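Local coordinates for chitinase (Chromobacterium violaceum, PDB 4TXG), which probably hydrolyses the glycosidic bonds of chitin as a family 18 glycoside hydrolase, and probably also binds carbohydrate, at residues A[591-596]-A[633-638]. Numbering follows the deposited sequence.
Sequences WIDANN and YNTFSQ
Phe636 reaches across from the last turn of helix 627-636 and lays the tip of its ring against Ile592 and one flank against Asp593 of helix 582-594. From CB the chain sets CG anti to the carbonyl carbon (chi1 -64°), which sends the ring out from its own helix to the neighbouring one. Along one side of the ring, CD1 lies 3.8 Å from Asp593 OD2, and CE1 is 3.9 Å from the same oxygen. At the tip, CZ meets Ile592 CG2 at 3.7 Å and Ile592 CB at 3.9 Å. A flat, rigid phenyl suits this place because it spans the gap between the helices: the CA atoms of Asp593 and Phe636, the nearest pair between the two segments, are 7.8 Å apart.

Ile592 is beta-branched, and its CG2, anti to the backbone N, is the branch that takes the ring, while the ethyl arm leads away. Ile592 crosses the Phe636 side chain at about a right angle, whereas Asp593 runs past it in the opposite direction. Asp593 OD2 sits at the ring edge, in plane, where it meets the slightly positive C-H rim rather than the pi cloud; the carboxylate plane itself is turned 72° from the ring. No hydrogen bond joins the segments; instead, the carboxylate forms salt bridges to Arg153 through OD2 and Arg154 through OD1, which probably hold it in place and offset its charge. Thr635 adds a light methyl contact, CG2 to Asp593 OD2 at 4.2 Å.

Beneath, Ile592 and Phe636 both rest on Val600 of strand 599-603, and Phe636 also touches Ile156 of strand 155-161. Two neighbouring helices packed over the seam where the last parallel strand meets the first are characteristic of the outer helical layer of a TIM barrel, the catalytic fold of family 18 chitinases.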
loop_
_atom_site.group_PDB
_atom_site.type_symbol
_atom_site.label_atom_id
_atom_site.label_comp_id
_atom_site.label_asym_id
_atom_site.label_seq_id
_atom_site.Cartn_x
_atom_site.Cartn_y
_atom_site.Cartn_z
ATOM N N TRP A 591 -6.239 -16.412 4.057
ATOM C CA TRP A 591 -5.291 -15.744 4.944
ATOM C C TRP A 591 -5.847 -14.406 5.455
ATOM O O TRP A 591 -5.667 -14.055 6.620
ATOM C CB TRP A 591 -3.960 -15.561 4.202
ATOM C CG TRP A 591 -2.897 -14.780 4.936
ATOM C CD1 TRP A 591 -1.918 -15.274 5.740
ATOM C CD2 TRP A 591 -2.719 -13.360 4.903
ATOM N NE1 TRP A 591 -1.129 -14.240 6.215
ATOM C CE2 TRP A 591 -1.608 -13.057 5.718
ATOM C CE3 TRP A 591 -3.388 -12.317 4.252
ATOM C CZ2 TRP A 591 -1.158 -11.752 5.908
ATOM C CZ3 TRP A 591 -2.939 -11.020 4.441
ATOM C CH2 TRP A 591 -1.837 -10.751 5.266
ATOM N N ILE A 592 -6.526 -13.673 4.575
ATOM C CA ILE A 592 -7.200 -12.424 4.936
ATOM C C ILE A 592 -8.244 -12.675 6.015
ATOM O O ILE A 592 -8.295 -11.971 7.035
ATOM C CB ILE A 592 -7.896 -11.768 3.696
ATOM C CG1 ILE A 592 -6.857 -11.223 2.710
ATOM C CG2 ILE A 592 -8.868 -10.673 4.127
ATOM C CD1 ILE A 592 -6.125 -9.973 3.199
ATOM N N ASP A 593 -9.088 -13.680 5.794
ATOM C CA ASP A 593 -10.174 -13.935 6.726
ATOM C C ASP A 593 -9.650 -14.439 8.061
ATOM O O ASP A 593 -10.121 -14.018 9.107
ATOM C CB ASP A 593 -11.171 -14.941 6.150
ATOM C CG ASP A 593 -12.481 -14.287 5.696
ATOM O OD1 ASP A 593 -12.784 -13.140 6.109
ATOM O OD2 ASP A 593 -13.218 -14.934 4.916
ATOM N N ALA A 594 -8.660 -15.323 8.023
ATOM C CA ALA A 594 -8.134 -15.915 9.249
ATOM C C ALA A 594 -7.411 -14.892 10.130
ATOM O O ALA A 594 -7.455 -14.982 11.357
ATOM C CB ALA A 594 -7.203 -17.089 8.910
ATOM N N ASN A 595 -6.774 -13.907 9.503
ATOM C CA ASN A 595 -6.107 -12.829 10.231
ATOM C C ASN A 595 -6.994 -11.615 10.473
ATOM O O ASN A 595 -6.541 -10.616 11.036
ATOM C CB ASN A 595 -4.850 -12.388 9.477
ATOM C CG ASN A 595 -3.696 -13.346 9.677
ATOM O OD1 ASN A 595 -3.082 -13.355 10.740
ATOM N ND2 ASN A 595 -3.394 -14.162 8.657
ATOM N N ASN A 596 -8.250 -11.705 10.041
ATOM C CA ASN A 596 -9.200 -10.592 10.098
ATOM C C ASN A 596 -8.600 -9.282 9.596
ATOM O O ASN A 596 -8.779 -8.216 10.197
ATOM C CB ASN A 596 -9.735 -10.431 11.516
ATOM C CG ASN A 596 -10.642 -11.584 11.920
ATOM O OD1 ASN A 596 -11.658 -11.848 11.274
ATOM N ND2 ASN A 596 -10.264 -12.293 12.981
ATOM N N TYR A 633 -15.356 -11.456 -3.622
ATOM C CA TYR A 633 -16.653 -11.046 -3.105
ATOM C C TYR A 633 -17.470 -12.219 -2.562
ATOM O O TYR A 633 -18.090 -12.117 -1.499
ATOM C CB TYR A 633 -17.467 -10.312 -4.177
ATOM C CG TYR A 633 -18.832 -9.955 -3.660
ATOM C CD1 TYR A 633 -18.984 -8.964 -2.698
ATOM C CD2 TYR A 633 -19.962 -10.644 -4.082
ATOM C CE1 TYR A 633 -20.225 -8.655 -2.186
ATOM C CE2 TYR A 633 -21.209 -10.345 -3.575
ATOM C CZ TYR A 633 -21.336 -9.346 -2.631
ATOM O OH TYR A 633 -22.577 -9.042 -2.119
ATOM N N ASN A 634 -17.491 -13.329 -3.292
ATOM C CA ASN A 634 -18.260 -14.491 -2.849
ATOM C C ASN A 634 -17.699 -15.066 -1.551
ATOM O O ASN A 634 -18.438 -15.567 -0.708
ATOM C CB ASN A 634 -18.286 -15.566 -3.938
ATOM C CG ASN A 634 -19.187 -15.189 -5.105
ATOM O OD1 ASN A 634 -20.187 -14.486 -4.929
ATOM N ND2 ASN A 634 -18.837 -15.653 -6.303
ATOM N N THR A 635 -16.386 -14.979 -1.397
ATOM C CA THR A 635 -15.731 -15.435 -0.181
ATOM C C THR A 635 -16.040 -14.508 0.996
ATOM O O THR A 635 -16.363 -14.969 2.088
ATOM C CB THR A 635 -14.215 -15.523 -0.385
ATOM O OG1 THR A 635 -13.938 -16.405 -1.483
ATOM C CG2 THR A 635 -13.525 -16.036 0.874
ATOM N N PHE A 636 -15.968 -13.199 0.765
ATOM C CA PHE A 636 -16.067 -12.232 1.862
ATOM C C PHE A 636 -17.495 -11.761 2.204
ATOM O O PHE A 636 -17.677 -11.032 3.183
ATOM C CB PHE A 636 -15.200 -11.006 1.539
ATOM C CG PHE A 636 -13.722 -11.302 1.447
ATOM C CD1 PHE A 636 -13.161 -12.366 2.149
ATOM C CD2 PHE A 636 -12.889 -10.486 0.680
ATOM C CE1 PHE A 636 -11.798 -12.627 2.077
ATOM C CE2 PHE A 636 -11.527 -10.738 0.595
ATOM C CZ PHE A 636 -10.974 -11.816 1.301
ATOM N N SER A 637 -18.500 -12.162 1.422
ATOM C CA SER A 637 -19.888 -11.766 1.696
ATOM C C SER A 637 -20.729 -12.926 2.247
ATOM O O SER A 637 -21.948 -12.797 2.471
ATOM C CB SER A 637 -20.550 -11.209 0.431
ATOM O OG SER A 637 -20.647 -12.215 -0.567
ATOM N N GLN A 638 -20.065 -14.058 2.456
ATOM C CA GLN A 638 -20.676 -15.243 3.057
ATOM C C GLN A 638 -19.851 -15.637 4.285
ATOM O O GLN A 638 -18.728 -15.180 4.427
ATOM C CB GLN A 638 -20.739 -16.387 2.039
ATOM C CG GLN A 638 -21.626 -16.090 0.824
ATOM C CD GLN A 638 -23.097 -15.882 1.191
ATOM O OE1 GLN A 638 -23.578 -16.383 2.209
ATOM N NE2 GLN A 638 -23.813 -15.134 0.357
#